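Glycine cleavage system H protein 1 (Mycobacterium marinum, PDB 3TZU) probably shuttles the methylamine group of glycine from the P protein to the T protein of the glycine cleavage system, on a covalently bound lipoyl cofactor. Local coordinates at residues Val52-Pro57 and Gly111-Val116. Sequence-based numbering, arbitrary orientation.
Sequences VFVQLP and GWLYSV
The carbonyl oxygen of Leu113 is met by both methyls of Leu56: Leu56 CD1 lies 3.3 Å from Leu113 O, and Leu56 CD2 stands 4.0 Å from the same oxygen. These are carbon–oxygen contacts, and no hydrogen bond joins 52-57 to 111-116. CD2 of Leu56 also comes within 4.0 Å of Leu113 CB, and the two leucine side chains cross at about a right angle. In Leu56, CG is anti to the carbonyl carbon (chi1 -58°), which carries the isobutyl group toward the Leu113 backbone. The far end of Leu113 is met more loosely, with its CD2 4.4 Å from Val54 CG1. On the other flank Pro57 CD approaches Tyr114 CD2 at 4.2 Å, while Pro57 CG sits above one face of the phenol ring, displaced toward its rim.

Leu113 and Tyr114 lie opposite Val38 in a classic beta bulge, which is consistent with both side chains setting out toward 52-57. Leu113 also reaches Ile40, and Tyr114 extends the cluster to Ile89 and Cys69. The contact thus ties the edge strand 51-55, and the loop just after it, to strand 114-118, joining the three-stranded and five-stranded antiparallel sheets of this lipoyl-carrier fold, away from the predicted lipoylation site at Lys76. With aliphatic groups, one aromatic face and a backbone carbonyl oxygen meeting across the interface, cohesion probably rests largely on apolar packing in a mostly buried setting, while backbone hydrogen bonds run to other partners, Gln55 to Glu71, and Leu113 and Tyr114 to Val38.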
loop_
_atom_site.group_PDB
_atom_site.type_symbol
_atom_site.label_atom_id
_atom_site.label_comp_id
_atom_site.label_asym_id
_atom_site.label_seq_id
_atom_site.Cartn_x
_atom_site.Cartn_y
_atom_site.Cartn_z
ATOM N N VAL A 52 1.954 3.702 12.592
ATOM C CA VAL A 52 1.650 3.753 14.018
ATOM C C VAL A 52 2.155 2.555 14.829
ATOM O O VAL A 52 2.369 2.682 16.027
ATOM C CB VAL A 52 0.160 4.040 14.284
ATOM C CG1 VAL A 52 -0.149 5.460 13.836
ATOM C CG2 VAL A 52 -0.741 3.036 13.567
ATOM N N PHE A 53 2.386 1.414 14.184
ATOM C CA PHE A 53 2.827 0.211 14.905
ATOM C C PHE A 53 3.656 -0.666 13.987
ATOM O O PHE A 53 3.381 -0.756 12.786
ATOM C CB PHE A 53 1.610 -0.556 15.442
ATOM C CG PHE A 53 1.941 -1.863 16.124
ATOM C CD1 PHE A 53 2.599 -1.885 17.349
ATOM C CD2 PHE A 53 1.533 -3.062 15.573
ATOM C CE1 PHE A 53 2.896 -3.082 17.979
ATOM C CE2 PHE A 53 1.826 -4.268 16.202
ATOM C CZ PHE A 53 2.499 -4.281 17.408
ATOM N N VAL A 54 4.692 -1.276 14.564
ATOM C CA VAL A 54 5.619 -2.127 13.843
ATOM C C VAL A 54 5.926 -3.321 14.739
ATOM O O VAL A 54 6.163 -3.148 15.952
ATOM C CB VAL A 54 6.926 -1.392 13.473
ATOM C CG1 VAL A 54 7.893 -2.354 12.809
ATOM C CG2 VAL A 54 6.652 -0.192 12.559
ATOM N N GLN A 55 5.880 -4.519 14.142
ATOM C CA GLN A 55 6.114 -5.796 14.826
ATOM C C GLN A 55 7.183 -6.532 14.065
ATOM O O GLN A 55 7.049 -6.796 12.883
ATOM C CB GLN A 55 4.802 -6.609 14.875
ATOM C CG GLN A 55 4.892 -8.037 15.395
ATOM C CD GLN A 55 3.657 -8.429 16.205
ATOM O OE1 GLN A 55 3.759 -8.647 17.423
ATOM N NE2 GLN A 55 2.475 -8.462 15.557
ATOM N N LEU A 56 8.267 -6.847 14.757
ATOM C CA LEU A 56 9.431 -7.447 14.118
ATOM C C LEU A 56 9.644 -8.827 14.650
ATOM O O LEU A 56 9.148 -9.168 15.710
ATOM C CB LEU A 56 10.680 -6.596 14.363
ATOM C CG LEU A 56 10.492 -5.161 13.852
ATOM C CD1 LEU A 56 11.662 -4.299 14.292
ATOM C CD2 LEU A 56 10.332 -5.122 12.340
ATOM N N PRO A 57 10.389 -9.644 13.909
ATOM C CA PRO A 57 10.830 -10.915 14.460
ATOM C C PRO A 57 11.841 -10.716 15.569
ATOM O O PRO A 57 12.472 -9.664 15.655
ATOM C CB PRO A 57 11.500 -11.599 13.272
ATOM C CG PRO A 57 11.873 -10.505 12.338
ATOM C CD PRO A 57 10.856 -9.434 12.526
ATOM N N GLY A 111 15.405 4.212 9.100
ATOM C CA GLY A 111 14.201 3.400 9.173
ATOM C C GLY A 111 14.325 1.922 8.807
ATOM O O GLY A 111 13.316 1.236 8.684
ATOM N N TRP A 112 15.542 1.416 8.639
ATOM C CA TRP A 112 15.754 -0.030 8.480
ATOM C C TRP A 112 15.095 -0.778 9.635
ATOM O O TRP A 112 14.961 -0.244 10.752
ATOM C CB TRP A 112 17.249 -0.338 8.410
ATOM C CG TRP A 112 17.972 -0.104 9.708
ATOM C CD1 TRP A 112 18.447 1.102 10.217
ATOM C CD2 TRP A 112 18.299 -1.094 10.730
ATOM N NE1 TRP A 112 19.028 0.927 11.433
ATOM C CE2 TRP A 112 18.974 -0.364 11.804
ATOM C CE3 TRP A 112 18.106 -2.460 10.863
ATOM C CZ2 TRP A 112 19.444 -1.004 12.947
ATOM C CZ3 TRP A 112 18.584 -3.097 12.017
ATOM C CH2 TRP A 112 19.235 -2.388 13.031
ATOM N N LEU A 113 14.660 -2.006 9.379
ATOM C CA LEU A 113 13.774 -2.701 10.325
ATOM C C LEU A 113 14.480 -3.804 11.076
ATOM O O LEU A 113 14.215 -4.004 12.255
ATOM C CB LEU A 113 12.563 -3.278 9.582
ATOM C CG LEU A 113 11.571 -2.264 8.967
ATOM C CD1 LEU A 113 10.364 -2.969 8.324
ATOM C CD2 LEU A 113 11.118 -1.235 9.996
ATOM N N TYR A 114 15.349 -4.542 10.390
ATOM C CA TYR A 114 16.116 -5.636 11.005
ATOM C C TYR A 114 17.312 -6.021 10.148
ATOM O O TYR A 114 17.470 -5.541 9.038
ATOM C CB TYR A 114 15.221 -6.876 11.311
ATOM C CG TYR A 114 14.655 -7.630 10.122
ATOM C CD1 TYR A 114 15.415 -8.551 9.433
ATOM C CD2 TYR A 114 13.333 -7.445 9.718
ATOM C CE1 TYR A 114 14.897 -9.256 8.346
ATOM C CE2 TYR A 114 12.802 -8.136 8.624
ATOM C CZ TYR A 114 13.601 -9.041 7.942
ATOM O OH TYR A 114 13.104 -9.742 6.867
ATOM N N SER A 115 18.189 -6.859 10.691
ATOM C CA SER A 115 19.276 -7.431 9.903
ATOM C C SER A 115 19.200 -8.934 10.019
ATOM O O SER A 115 18.866 -9.472 11.091
ATOM C CB SER A 115 20.640 -6.932 10.366
ATOM O OG SER A 115 21.085 -7.642 11.500
ATOM N N VAL A 116 19.492 -9.599 8.908
ATOM C CA VAL A 116 19.422 -11.051 8.807
ATOM C C VAL A 116 20.776 -11.575 8.315
ATOM O O VAL A 116 21.469 -10.875 7.575
ATOM C CB VAL A 116 18.255 -11.493 7.867
ATOM C CG1 VAL A 116 18.346 -10.809 6.495
ATOM C CG2 VAL A 116 18.209 -13.003 7.709
#